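PDB 1OGD: D-ribose pyranase from Bacillus subtilis, which probably interconverts the beta-pyranose and beta-furanose forms of D-ribose, the opening step in converting the sugar to D-ribose 5-phosphate. Local coordinates for residues A12-D17 against L38-S43; A29-P34 against E100-T105; Q52-V57 against A110-G115. All blocks are in the same frame, centred on the assembly; numbering follows the deposited sequence.

How the interactions relate
The three contacts sit in one chain around a six-stranded mixed sheet. Interactions 1 and 3 use neighbouring strands, 38-41 and 110-113, and pack helices 9-17 and 51-61 against them; their centres lie about 10 Å apart, and the salt bridge from Asp41 to Arg113 joins them. Interaction 2, its centre about 16 Å from that of interaction 1 and about 14 Å from that of interaction 3, leaves the sheet to join a loop and helix 98-104 beside the bound ribose. Along the chain, interaction 1 closes before interaction 3 opens, whereas interaction 2 crosses both. Arg113 also reaches Ala29 O, so the sugar-binding loop is tied directly to the packed sheet.

Interaction 1: residues A12-D17 against L38-S43; sequences AKILAD and LKIDLS
Ile14 of helix 9-17 packs on Leu38 and Ile40 of strand 38-41, an example of helix-on-sheet packing at one of the two outermost strands, within this chain, of the mixed sheet. The apolar contact is small, with 92 Å² buried between 12-17 and 38-43, and the backbones stay well apart: the nearest CA atoms, of Ile14 and Leu38, are 9.5 Å distant. One isoleucine therefore spans the gap. Its CG1 branch lies beside the backbone N and anti to the carbonyl carbon (chi1 -65°), and a second turn at CG1 (chi2 -58°) brings CD1 to Leu38. There CD1 meets Leu38 CD2 at 3.4 Å, a tight approach for two methyl groups. Ile14 CG1 rests against Ile40 CD1 at 3.7 Å, and in both pairs the side chains run past each other in opposite directions. Leu38 and Ile40 alternate with Lys39 along the strand, which puts both on the face turned to the helix. Ile14 also touches Ala110 of the adjoining strand.

The polar interactions do not join the two segments; they gather at Asp41, the last residue of the strand, and some reach another subunit. Asp41 forms a salt bridge with Arg113 through OD1, an oxygen that also bonds to Ser9 of a neighbouring subunit. Asp41 OD2 holds the turn that follows: it takes the backbone N of Ser43 at 3.0 Å, making an Asx turn, and accepts from Ser43 OG at 2.6 Å, both donors coming from the same face of the carboxylate plane, the hydroxyl on the syn side and the amide on the anti side.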
ATOM      1  N   ALA A  12      11.826  17.901 -10.759  1.00 23.24           N
ATOM      2  CA  ALA A  12      12.893  17.148 -11.409  1.00 22.17           C
ATOM      3  C   ALA A  12      12.426  15.720 -11.706  1.00 23.21           C
ATOM      4  O   ALA A  12      12.700  15.174 -12.774  1.00 23.79           O
ATOM      5  CB  ALA A  12      14.132  17.120 -10.511  1.00 20.95           C
ATOM      6  N   LYS A  13      11.708  15.121 -10.760  1.00 23.07           N
ATOM      7  CA  LYS A  13      11.227  13.751 -10.944  1.00 23.20           C
ATOM      8  C   LYS A  13      10.223  13.656 -12.081  1.00 22.84           C
ATOM      9  O   LYS A  13      10.209  12.669 -12.814  1.00 24.08           O
ATOM     10  CB  LYS A  13      10.627  13.228  -9.642  1.00 21.53           C
ATOM     11  CG  LYS A  13      11.644  13.169  -8.513  1.00 23.38           C
ATOM     12  CD  LYS A  13      11.000  12.778  -7.189  1.00 24.97           C
ATOM     13  CE  LYS A  13      12.039  12.721  -6.097  1.00 23.35           C
ATOM     14  NZ  LYS A  13      11.428  12.506  -4.768  1.00 27.33           N
ATOM     15  N   ILE A  14       9.393  14.685 -12.230  1.00 22.53           N
ATOM     16  CA  ILE A  14       8.407  14.718 -13.305  1.00 23.80           C
ATOM     17  C   ILE A  14       9.102  14.912 -14.659  1.00 23.93           C
ATOM     18  O   ILE A  14       8.801  14.209 -15.627  1.00 21.58           O
ATOM     19  CB  ILE A  14       7.374  15.871 -13.107  1.00 25.30           C
ATOM     20  CG1 ILE A  14       6.535  15.624 -11.849  1.00 27.01           C
ATOM     21  CG2 ILE A  14       6.446  15.963 -14.318  1.00 25.13           C
ATOM     22  CD1 ILE A  14       5.784  14.304 -11.876  1.00 30.03           C
ATOM     23  N   LEU A  15      10.027  15.865 -14.734  1.00 23.71           N
ATOM     24  CA  LEU A  15      10.718  16.102 -16.000  1.00 23.97           C
ATOM     25  C   LEU A  15      11.484  14.871 -16.464  1.00 22.39           C
ATOM     26  O   LEU A  15      11.523  14.573 -17.656  1.00 23.63           O
ATOM     27  CB  LEU A  15      11.683  17.283 -15.885  1.00 25.03           C
ATOM     28  CG  LEU A  15      11.059  18.654 -15.626  1.00 28.24           C
ATOM     29  CD1 LEU A  15      12.138  19.722 -15.725  1.00 27.72           C
ATOM     30  CD2 LEU A  15       9.950  18.918 -16.632  1.00 27.69           C
ATOM     31  N   ALA A  16      12.073  14.153 -15.512  1.00 23.91           N
ATOM     32  CA  ALA A  16      12.857  12.955 -15.802  1.00 23.45           C
ATOM     33  C   ALA A  16      12.096  11.876 -16.567  1.00 25.27           C
ATOM     34  O   ALA A  16      12.685  11.139 -17.368  1.00 24.25           O
ATOM     35  CB  ALA A  16      13.404  12.373 -14.509  1.00 23.01           C
ATOM     36  N   ASP A  17      10.791  11.775 -16.331  1.00 24.39           N
ATOM     37  CA  ASP A  17      10.001  10.756 -17.007  1.00 25.54           C
ATOM     38  C   ASP A  17       9.317  11.232 -18.274  1.00 26.18           C
ATOM     39  O   ASP A  17       8.726  10.431 -18.992  1.00 27.53           O
ATOM     40  CB  ASP A  17       8.945  10.167 -16.062  1.00 27.27           C
ATOM     41  CG  ASP A  17       9.536   9.181 -15.078  1.00 29.04           C
ATOM     42  OD1 ASP A  17      10.437   8.417 -15.483  1.00 30.00           O
ATOM     43  OD2 ASP A  17       9.099   9.161 -13.906  1.00 30.33           O
ATOM     44  N   LEU A  38      -1.214  14.044 -10.418  1.00 26.35           N
ATOM     45  CA  LEU A  38      -0.295  14.522  -9.396  1.00 27.03           C
ATOM     46  C   LEU A  38      -0.310  16.042  -9.288  1.00 26.72           C
ATOM     47  O   LEU A  38      -0.237  16.756 -10.292  1.00 26.99           O
ATOM     48  CB  LEU A  38       1.128  14.057  -9.704  1.00 28.35           C
ATOM     49  CG  LEU A  38       2.213  14.564  -8.750  1.00 31.56           C
ATOM     50  CD1 LEU A  38       1.996  13.982  -7.349  1.00 33.64           C
ATOM     51  CD2 LEU A  38       3.588  14.167  -9.291  1.00 32.05           C
ATOM     52  N   LYS A  39      -0.377  16.528  -8.057  1.00 25.42           N
ATOM     53  CA  LYS A  39      -0.400  17.956  -7.797  1.00 24.54           C
ATOM     54  C   LYS A  39       0.836  18.398  -7.022  1.00 22.66           C
ATOM     55  O   LYS A  39       1.122  17.897  -5.938  1.00 20.92           O
ATOM     56  CB  LYS A  39      -1.664  18.302  -7.009  1.00 26.66           C
ATOM     57  CG  LYS A  39      -1.830  19.764  -6.646  1.00 28.95           C
ATOM     58  CD  LYS A  39      -3.090  19.900  -5.818  1.00 31.46           C
ATOM     59  CE  LYS A  39      -3.381  21.319  -5.424  1.00 32.18           C
ATOM     60  NZ  LYS A  39      -4.636  21.337  -4.635  1.00 32.64           N
ATOM     61  N   ILE A  40       1.574  19.345  -7.588  1.00 22.63           N
ATOM     62  CA  ILE A  40       2.764  19.869  -6.937  1.00 20.69           C
ATOM     63  C   ILE A  40       2.479  21.344  -6.692  1.00 22.13           C
ATOM     64  O   ILE A  40       2.440  22.144  -7.626  1.00 21.71           O
ATOM     65  CB  ILE A  40       3.995  19.688  -7.833  1.00 23.49           C
ATOM     66  CG1 ILE A  40       4.188  18.199  -8.140  1.00 26.35           C
ATOM     67  CG2 ILE A  40       5.224  20.240  -7.140  1.00 23.33           C
ATOM     68  CD1 ILE A  40       5.291  17.889  -9.150  1.00 28.43           C
ATOM     69  N   ASP A  41       2.272  21.692  -5.428  1.00 21.50           N
ATOM     70  CA  ASP A  41       1.928  23.056  -5.046  1.00 24.09           C
ATOM     71  C   ASP A  41       3.147  23.866  -4.601  1.00 25.55           C
ATOM     72  O   ASP A  41       3.738  23.595  -3.556  1.00 25.26           O
ATOM     73  CB  ASP A  41       0.877  22.993  -3.936  1.00 22.32           C
ATOM     74  CG  ASP A  41       0.194  24.320  -3.686  1.00 25.75           C
ATOM     75  OD1 ASP A  41      -0.799  24.318  -2.926  1.00 22.77           O
ATOM     76  OD2 ASP A  41       0.640  25.358  -4.231  1.00 23.68           O
ATOM     77  N   LEU A  42       3.512  24.865  -5.402  1.00 26.14           N
ATOM     78  CA  LEU A  42       4.664  25.713  -5.111  1.00 26.07           C
ATOM     79  C   LEU A  42       4.267  27.031  -4.472  1.00 27.69           C
ATOM     80  O   LEU A  42       5.131  27.800  -4.047  1.00 26.24           O
ATOM     81  CB  LEU A  42       5.444  26.013  -6.401  1.00 28.24           C
ATOM     82  CG  LEU A  42       5.994  24.833  -7.211  1.00 28.57           C
ATOM     83  CD1 LEU A  42       6.577  25.341  -8.526  1.00 29.62           C
ATOM     84  CD2 LEU A  42       7.051  24.096  -6.395  1.00 27.83           C
ATOM     85  N   SER A  43       2.965  27.293  -4.400  1.00 26.83           N
ATOM     86  CA  SER A  43       2.478  28.545  -3.838  1.00 28.12           C
ATOM     87  C   SER A  43       2.929  28.794  -2.406  1.00 29.26           C
ATOM     88  O   SER A  43       3.068  27.866  -1.603  1.00 28.02           O
ATOM     89  CB  SER A  43       0.945  28.607  -3.907  1.00 27.40           C
ATOM     90  OG  SER A  43       0.349  27.687  -3.009  1.00 31.26           O
TER

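Interaction 2: residues A29-P34 against E100-T105; sequences AGLPVP and EFKLLT. With RIP (beta-D-ribopyranose), chain G.
Loop 29-34 draws nearest to helix 98-104 at the helix's C-terminal end, where the CA atoms of Pro34 and Thr105 are 7.1 Å apart. Pro34 lays CG against the hydroxyl of Thr105, 3.3 Å from OG1, the two side chains crossing at about a right angle. That hydroxyl sits between the backbone N and the carbonyl carbon of its own residue (chi1 66°), from where it can reach back along the helix and donate to Lys102 O at 2.6 Å. A water adds a bridge, donating to Thr105 OG1 at 2.9 Å and to Pro32 O at 2.8 Å. Nearer the sugar, Leu31 extends its branched end to the helix: CD1 lies 4.2 Å from Lys102 CG, while CD2 stands close to the plane of the Phe101 ring, at its edge by CE2.

The same loop lines the ribopyranose pocket: Leu31 CD1 also lies 3.9 Å from RIP O1. Gly30 and Leu31 bring backbone atoms close to RIP O2, with Leu31 N at 3.3 Å, and Pro32 CD flanks O1. Asp28, His98, Asn122 and His20 of a neighbouring subunit hydrogen-bond the sugar.

Because the Thr105 hydroxyl gives its proton to Lys102 O, it can meet the water as an acceptor; the loop is thus joined to the helix by van der Waals contact, part of it carbon against hydroxyl, and one shared water, with the sugar site directly alongside.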
ATOM      1  N   ALA A  29      -3.848  29.739  -8.785  1.00 26.46           N
ATOM      2  CA  ALA A  29      -4.337  29.197  -7.524  1.00 25.66           C
ATOM      3  C   ALA A  29      -5.766  28.646  -7.513  1.00 25.41           C
ATOM      4  O   ALA A  29      -6.177  28.003  -6.539  1.00 25.47           O
ATOM      5  CB  ALA A  29      -4.184  30.245  -6.429  1.00 23.38           C
ATOM      6  N   GLY A  30      -6.517  28.866  -8.585  1.00 23.85           N
ATOM      7  CA  GLY A  30      -7.890  28.399  -8.591  1.00 24.77           C
ATOM      8  C   GLY A  30      -8.229  27.189  -9.435  1.00 25.06           C
ATOM      9  O   GLY A  30      -9.278  26.588  -9.236  1.00 26.37           O
ATOM     10  N   LEU A  31      -7.359  26.817 -10.365  1.00 23.52           N
ATOM     11  CA  LEU A  31      -7.645  25.684 -11.234  1.00 24.37           C
ATOM     12  C   LEU A  31      -7.877  24.369 -10.480  1.00 25.12           C
ATOM     13  O   LEU A  31      -7.069  23.973  -9.641  1.00 25.82           O
ATOM     14  CB  LEU A  31      -6.507  25.474 -12.233  1.00 25.97           C
ATOM     15  CG  LEU A  31      -6.831  24.461 -13.332  1.00 25.67           C
ATOM     16  CD1 LEU A  31      -7.794  25.099 -14.322  1.00 26.43           C
ATOM     17  CD2 LEU A  31      -5.557  24.026 -14.039  1.00 27.79           C
ATOM     18  N   PRO A  32      -8.995  23.685 -10.759  1.00 24.32           N
ATOM     19  CA  PRO A  32      -9.247  22.416 -10.069  1.00 25.50           C
ATOM     20  C   PRO A  32      -8.339  21.350 -10.692  1.00 26.27           C
ATOM     21  O   PRO A  32      -8.048  21.400 -11.891  1.00 26.24           O
ATOM     22  CB  PRO A  32     -10.722  22.161 -10.356  1.00 23.45           C
ATOM     23  CG  PRO A  32     -10.880  22.727 -11.752  1.00 26.22           C
ATOM     24  CD  PRO A  32     -10.125  24.046 -11.637  1.00 24.09           C
ATOM     25  N   VAL A  33      -7.883  20.402  -9.881  1.00 27.39           N
ATOM     26  CA  VAL A  33      -7.012  19.329 -10.360  1.00 27.62           C
ATOM     27  C   VAL A  33      -7.813  18.029 -10.472  1.00 28.77           C
ATOM     28  O   VAL A  33      -8.383  17.555  -9.487  1.00 29.80           O
ATOM     29  CB  VAL A  33      -5.823  19.106  -9.392  1.00 27.68           C
ATOM     30  CG1 VAL A  33      -4.949  17.951  -9.885  1.00 28.26           C
ATOM     31  CG2 VAL A  33      -5.001  20.379  -9.279  1.00 27.64           C
ATOM     32  N   PRO A  34      -7.866  17.434 -11.673  1.00 28.82           N
ATOM     33  CA  PRO A  34      -8.614  16.186 -11.855  1.00 29.50           C
ATOM     34  C   PRO A  34      -8.134  15.097 -10.893  1.00 31.60           C
ATOM     35  O   PRO A  34      -6.977  15.107 -10.462  1.00 29.52           O
ATOM     36  CB  PRO A  34      -8.333  15.822 -13.312  1.00 30.82           C
ATOM     37  CG  PRO A  34      -8.071  17.164 -13.961  1.00 30.45           C
ATOM     38  CD  PRO A  34      -7.226  17.860 -12.930  1.00 28.22           C
ATOM     39  N   GLU A 100     -12.803  23.022 -22.556  1.00 41.95           N
ATOM     40  CA  GLU A 100     -12.036  22.004 -23.264  1.00 43.55           C
ATOM     41  C   GLU A 100     -10.673  21.880 -22.591  1.00 42.00           C
ATOM     42  O   GLU A 100     -10.137  20.783 -22.447  1.00 42.01           O
ATOM     43  CB  GLU A 100     -11.834  22.392 -24.726  1.00 47.25           C
ATOM     44  CG  GLU A 100     -13.110  22.602 -25.513  1.00 53.79           C
ATOM     45  CD  GLU A 100     -12.825  22.980 -26.957  1.00 57.62           C
ATOM     46  OE1 GLU A 100     -12.303  22.120 -27.702  1.00 59.84           O
ATOM     47  OE2 GLU A 100     -13.108  24.138 -27.341  1.00 58.79           O
ATOM     48  N   PHE A 101     -10.123  23.022 -22.187  1.00 39.18           N
ATOM     49  CA  PHE A 101      -8.828  23.071 -21.520  1.00 37.92           C
ATOM     50  C   PHE A 101      -8.820  22.139 -20.310  1.00 37.70           C
ATOM     51  O   PHE A 101      -7.931  21.294 -20.172  1.00 36.46           O
ATOM     52  CB  PHE A 101      -8.531  24.502 -21.062  1.00 36.37           C
ATOM     53  CG  PHE A 101      -7.185  24.669 -20.413  1.00 35.04           C
ATOM     54  CD1 PHE A 101      -6.038  24.813 -21.186  1.00 34.57           C
ATOM     55  CD2 PHE A 101      -7.063  24.679 -19.028  1.00 33.61           C
ATOM     56  CE1 PHE A 101      -4.790  24.964 -20.589  1.00 34.32           C
ATOM     57  CE2 PHE A 101      -5.823  24.830 -18.423  1.00 34.40           C
ATOM     58  CZ  PHE A 101      -4.683  24.972 -19.205  1.00 34.33           C
ATOM     59  N   LYS A 102      -9.812  22.300 -19.435  1.00 36.91           N
ATOM     60  CA  LYS A 102      -9.916  21.474 -18.239  1.00 37.71           C
ATOM     61  C   LYS A 102      -9.979  19.984 -18.562  1.00 36.88           C
ATOM     62  O   LYS A 102      -9.431  19.164 -17.827  1.00 37.57           O
ATOM     63  CB  LYS A 102     -11.135  21.894 -17.411  1.00 37.33           C
ATOM     64  CG  LYS A 102     -10.813  22.985 -16.401  1.00 40.61           C
ATOM     65  CD  LYS A 102     -11.950  23.973 -16.217  1.00 45.06           C
ATOM     66  CE  LYS A 102     -13.202  23.328 -15.663  1.00 46.87           C
ATOM     67  NZ  LYS A 102     -14.278  24.347 -15.539  1.00 49.05           N
ATOM     68  N   LEU A 103     -10.636  19.636 -19.664  1.00 36.36           N
ATOM     69  CA  LEU A 103     -10.739  18.238 -20.067  1.00 36.54           C
ATOM     70  C   LEU A 103      -9.359  17.676 -20.390  1.00 36.48           C
ATOM     71  O   LEU A 103      -9.046  16.532 -20.055  1.00 35.15           O
ATOM     72  CB  LEU A 103     -11.640  18.098 -21.292  1.00 37.31           C
ATOM     73  CG  LEU A 103     -13.121  18.420 -21.099  1.00 40.93           C
ATOM     74  CD1 LEU A 103     -13.854  18.243 -22.428  1.00 41.97           C
ATOM     75  CD2 LEU A 103     -13.715  17.511 -20.025  1.00 40.71           C
ATOM     76  N   LEU A 104      -8.536  18.487 -21.046  1.00 35.66           N
ATOM     77  CA  LEU A 104      -7.189  18.070 -21.411  1.00 36.42           C
ATOM     78  C   LEU A 104      -6.278  17.853 -20.209  1.00 33.96           C
ATOM     79  O   LEU A 104      -5.361  17.042 -20.272  1.00 34.47           O
ATOM     80  CB  LEU A 104      -6.545  19.095 -22.351  1.00 39.03           C
ATOM     81  CG  LEU A 104      -6.873  18.996 -23.842  1.00 41.80           C
ATOM     82  CD1 LEU A 104      -8.384  18.992 -24.055  1.00 44.26           C
ATOM     83  CD2 LEU A 104      -6.225  20.163 -24.575  1.00 43.79           C
ATOM     84  N   THR A 105      -6.527  18.567 -19.114  1.00 32.30           N
ATOM     85  CA  THR A 105      -5.687  18.422 -17.931  1.00 31.28           C
ATOM     86  C   THR A 105      -5.785  17.038 -17.291  1.00 31.40           C
ATOM     87  O   THR A 105      -4.940  16.664 -16.482  1.00 30.33           O
ATOM     88  CB  THR A 105      -6.020  19.481 -16.849  1.00 31.98           C
ATOM     89  OG1 THR A 105      -7.342  19.259 -16.339  1.00 30.10           O
ATOM     90  CG2 THR A 105      -5.919  20.886 -17.432  1.00 29.03           C
TER
HETATM   91  C1  RIP G1134     -10.450  28.304 -12.389  1.00 39.76           C
HETATM   92  C2  RIP G1134      -9.145  28.988 -12.707  1.00 37.21           C
HETATM   93  C3  RIP G1134      -9.352  29.971 -13.849  1.00 39.24           C
HETATM   94  C4  RIP G1134     -10.471  30.975 -13.606  1.00 39.61           C
HETATM   95  C5  RIP G1134     -11.738  30.187 -13.293  1.00 40.55           C
HETATM   96  O1  RIP G1134     -10.832  27.416 -13.420  1.00 41.81           O
HETATM   97  O2  RIP G1134      -8.710  29.646 -11.537  1.00 35.15           O
HETATM   98  O3  RIP G1134      -8.151  30.637 -14.143  1.00 38.13           O
HETATM   99  O4  RIP G1134     -10.181  31.810 -12.502  1.00 40.64           O
HETATM  100  O5  RIP G1134     -11.549  29.238 -12.219  1.00 39.91           O
HETATM  101  O   HOH W   1      -8.753  21.108 -14.565  1.00 33.58           O

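Interaction 3: residues Q52-V57 against A110-G115; sequences QDTAAV and AVIRTG
Thr54 overlaps the methyl group of Thr114, presenting CB and both of its branches to a single carbon. The closest of these approaches, 3.4 Å, runs from Thr54 OG1 to Thr114 CG2; the CB of Thr54 lies 3.7 Å from the same methyl and its CG2 3.9 Å. The two side chains meet at a slant, so that one methyl is set against the flank of the opposite threonine. Thr54 OG1 lies beside its backbone N (chi1 -56°), and this places it to bond Ala50 O, one turn earlier in the chain, while CG2, anti to the backbone N, is aimed roughly at Ile112. In Thr114, CG2 lies anti to the carbonyl carbon and faces the helix, whereas OG1 is bonded to Ala27 O and Glu116 N. Both hydroxyls are thus provided for in a buried setting, even though Thr54 OG1 also makes the closest approach to the Thr114 methyl.

In the fold this is helix 51-61 lying on one face of the mixed sheet, over strand 110-113, with the nearest CA atoms, those of Thr54 and Thr114, 7.3 Å apart. Ile112, two residues back on the same face, adds a looser touch from its CG2 to Thr54 CG2 at 4.4 Å. Thr54 and Thr114 also pack on Ile26 of the adjacent strand 23-27, which leads to the substrate-binding Asp28; the side chain of Thr114 is about 5 Å from that of Asp28. The CB of Arg113 is turned away from the helix, and its guanidinium group bonds Ala29 O and Leu7 O of a neighbouring subunit.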
ATOM      1  N   GLN A  52       4.278  33.824 -14.533  1.00 36.81           N
ATOM      2  CA  GLN A  52       5.379  34.126 -15.435  1.00 37.68           C
ATOM      3  C   GLN A  52       6.688  33.517 -14.969  1.00 35.05           C
ATOM      4  O   GLN A  52       7.392  32.892 -15.753  1.00 37.25           O
ATOM      5  CB  GLN A  52       5.548  35.641 -15.590  1.00 39.58           C
ATOM      6  CG  GLN A  52       4.275  36.354 -16.000  1.00 44.38           C
ATOM      7  CD  GLN A  52       4.531  37.758 -16.506  1.00 45.86           C
ATOM      8  OE1 GLN A  52       5.485  38.416 -16.091  1.00 47.03           O
ATOM      9  NE2 GLN A  52       3.666  38.228 -17.398  1.00 47.06           N
ATOM     10  N   ASP A  53       7.018  33.697 -13.696  1.00 34.73           N
ATOM     11  CA  ASP A  53       8.261  33.149 -13.176  1.00 34.47           C
ATOM     12  C   ASP A  53       8.321  31.639 -13.298  1.00 33.40           C
ATOM     13  O   ASP A  53       9.349  31.083 -13.687  1.00 31.95           O
ATOM     14  CB  ASP A  53       8.461  33.554 -11.718  1.00 37.02           C
ATOM     15  CG  ASP A  53       8.707  35.039 -11.564  1.00 40.95           C
ATOM     16  OD1 ASP A  53       9.332  35.630 -12.471  1.00 44.48           O
ATOM     17  OD2 ASP A  53       8.291  35.614 -10.538  1.00 42.40           O
ATOM     18  N   THR A  54       7.218  30.971 -12.981  1.00 30.35           N
ATOM     19  CA  THR A  54       7.192  29.519 -13.066  1.00 28.59           C
ATOM     20  C   THR A  54       7.321  29.045 -14.512  1.00 27.85           C
ATOM     21  O   THR A  54       8.098  28.142 -14.809  1.00 27.97           O
ATOM     22  CB  THR A  54       5.899  28.965 -12.438  1.00 28.45           C
ATOM     23  OG1 THR A  54       5.797  29.439 -11.089  1.00 28.39           O
ATOM     24  CG2 THR A  54       5.920  27.440 -12.420  1.00 27.74           C
ATOM     25  N   ALA A  55       6.565  29.661 -15.412  1.00 28.68           N
ATOM     26  CA  ALA A  55       6.612  29.294 -16.819  1.00 29.92           C
ATOM     27  C   ALA A  55       8.015  29.508 -17.405  1.00 31.77           C
ATOM     28  O   ALA A  55       8.477  28.725 -18.240  1.00 32.14           O
ATOM     29  CB  ALA A  55       5.578  30.109 -17.601  1.00 30.49           C
ATOM     30  N   ALA A  56       8.695  30.563 -16.962  1.00 30.97           N
ATOM     31  CA  ALA A  56      10.034  30.862 -17.460  1.00 31.24           C
ATOM     32  C   ALA A  56      11.031  29.765 -17.091  1.00 31.32           C
ATOM     33  O   ALA A  56      11.833  29.340 -17.926  1.00 29.68           O
ATOM     34  CB  ALA A  56      10.504  32.198 -16.913  1.00 31.09           C
ATOM     35  N   VAL A  57      10.983  29.311 -15.841  1.00 30.38           N
ATOM     36  CA  VAL A  57      11.884  28.258 -15.391  1.00 30.27           C
ATOM     37  C   VAL A  57      11.626  26.962 -16.153  1.00 31.00           C
ATOM     38  O   VAL A  57      12.563  26.305 -16.614  1.00 31.18           O
ATOM     39  CB  VAL A  57      11.725  27.985 -13.879  1.00 30.78           C
ATOM     40  CG1 VAL A  57      12.579  26.788 -13.475  1.00 30.50           C
ATOM     41  CG2 VAL A  57      12.147  29.208 -13.083  1.00 30.62           C
ATOM     42  N   ALA A 110       1.128  15.944 -14.437  1.00 25.48           N
ATOM     43  CA  ALA A 110       1.129  16.696 -13.194  1.00 23.52           C
ATOM     44  C   ALA A 110       0.600  18.102 -13.405  1.00 23.67           C
ATOM     45  O   ALA A 110       0.594  18.624 -14.528  1.00 22.02           O
ATOM     46  CB  ALA A 110       2.551  16.770 -12.628  1.00 23.33           C
ATOM     47  N   VAL A 111       0.151  18.704 -12.312  1.00 23.66           N
ATOM     48  CA  VAL A 111      -0.344  20.066 -12.331  1.00 22.06           C
ATOM     49  C   VAL A 111       0.526  20.802 -11.333  1.00 22.67           C
ATOM     50  O   VAL A 111       0.677  20.368 -10.191  1.00 21.17           O
ATOM     51  CB  VAL A 111      -1.825  20.159 -11.891  1.00 23.94           C
ATOM     52  CG1 VAL A 111      -2.252  21.625 -11.797  1.00 22.80           C
ATOM     53  CG2 VAL A 111      -2.709  19.423 -12.887  1.00 22.66           C
ATOM     54  N   ILE A 112       1.128  21.900 -11.778  1.00 21.87           N
ATOM     55  CA  ILE A 112       1.975  22.700 -10.912  1.00 21.93           C
ATOM     56  C   ILE A 112       1.174  23.933 -10.516  1.00 23.59           C
ATOM     57  O   ILE A 112       0.831  24.769 -11.354  1.00 24.35           O
ATOM     58  CB  ILE A 112       3.270  23.097 -11.640  1.00 22.85           C
ATOM     59  CG1 ILE A 112       3.947  21.833 -12.182  1.00 25.92           C
ATOM     60  CG2 ILE A 112       4.198  23.811 -10.691  1.00 21.67           C
ATOM     61  CD1 ILE A 112       5.024  22.087 -13.206  1.00 32.51           C
ATOM     62  N   ARG A 113       0.859  24.031  -9.231  1.00 24.16           N
ATOM     63  CA  ARG A 113       0.073  25.142  -8.729  1.00 24.87           C
ATOM     64  C   ARG A 113       0.966  26.300  -8.297  1.00 24.85           C
ATOM     65  O   ARG A 113       1.841  26.133  -7.453  1.00 23.67           O
ATOM     66  CB  ARG A 113      -0.787  24.677  -7.546  1.00 23.80           C
ATOM     67  CG  ARG A 113      -1.748  25.728  -7.017  1.00 22.99           C
ATOM     68  CD  ARG A 113      -2.638  25.143  -5.925  1.00 23.22           C
ATOM     69  NE  ARG A 113      -3.652  26.087  -5.469  1.00 20.17           N
ATOM     70  CZ  ARG A 113      -3.732  26.567  -4.231  1.00 19.36           C
ATOM     71  NH1 ARG A 113      -2.856  26.200  -3.305  1.00 22.33           N
ATOM     72  NH2 ARG A 113      -4.697  27.417  -3.915  1.00 20.93           N
ATOM     73  N   THR A 114       0.738  27.470  -8.887  1.00 25.03           N
ATOM     74  CA  THR A 114       1.512  28.659  -8.547  1.00 25.75           C
ATOM     75  C   THR A 114       0.647  29.534  -7.639  1.00 28.16           C
ATOM     76  O   THR A 114      -0.498  29.186  -7.340  1.00 26.63           O
ATOM     77  CB  THR A 114       1.877  29.467  -9.802  1.00 25.09           C
ATOM     78  OG1 THR A 114       0.686  30.011 -10.380  1.00 24.09           O
ATOM     79  CG2 THR A 114       2.562  28.577 -10.831  1.00 25.41           C
ATOM     80  N   GLY A 115       1.189  30.667  -7.204  1.00 28.72           N
ATOM     81  CA  GLY A 115       0.427  31.551  -6.342  1.00 28.85           C
ATOM     82  C   GLY A 115      -0.296  32.623  -7.134  1.00 30.80           C
ATOM     83  O   GLY A 115      -0.786  33.596  -6.564  1.00 30.81           O
TER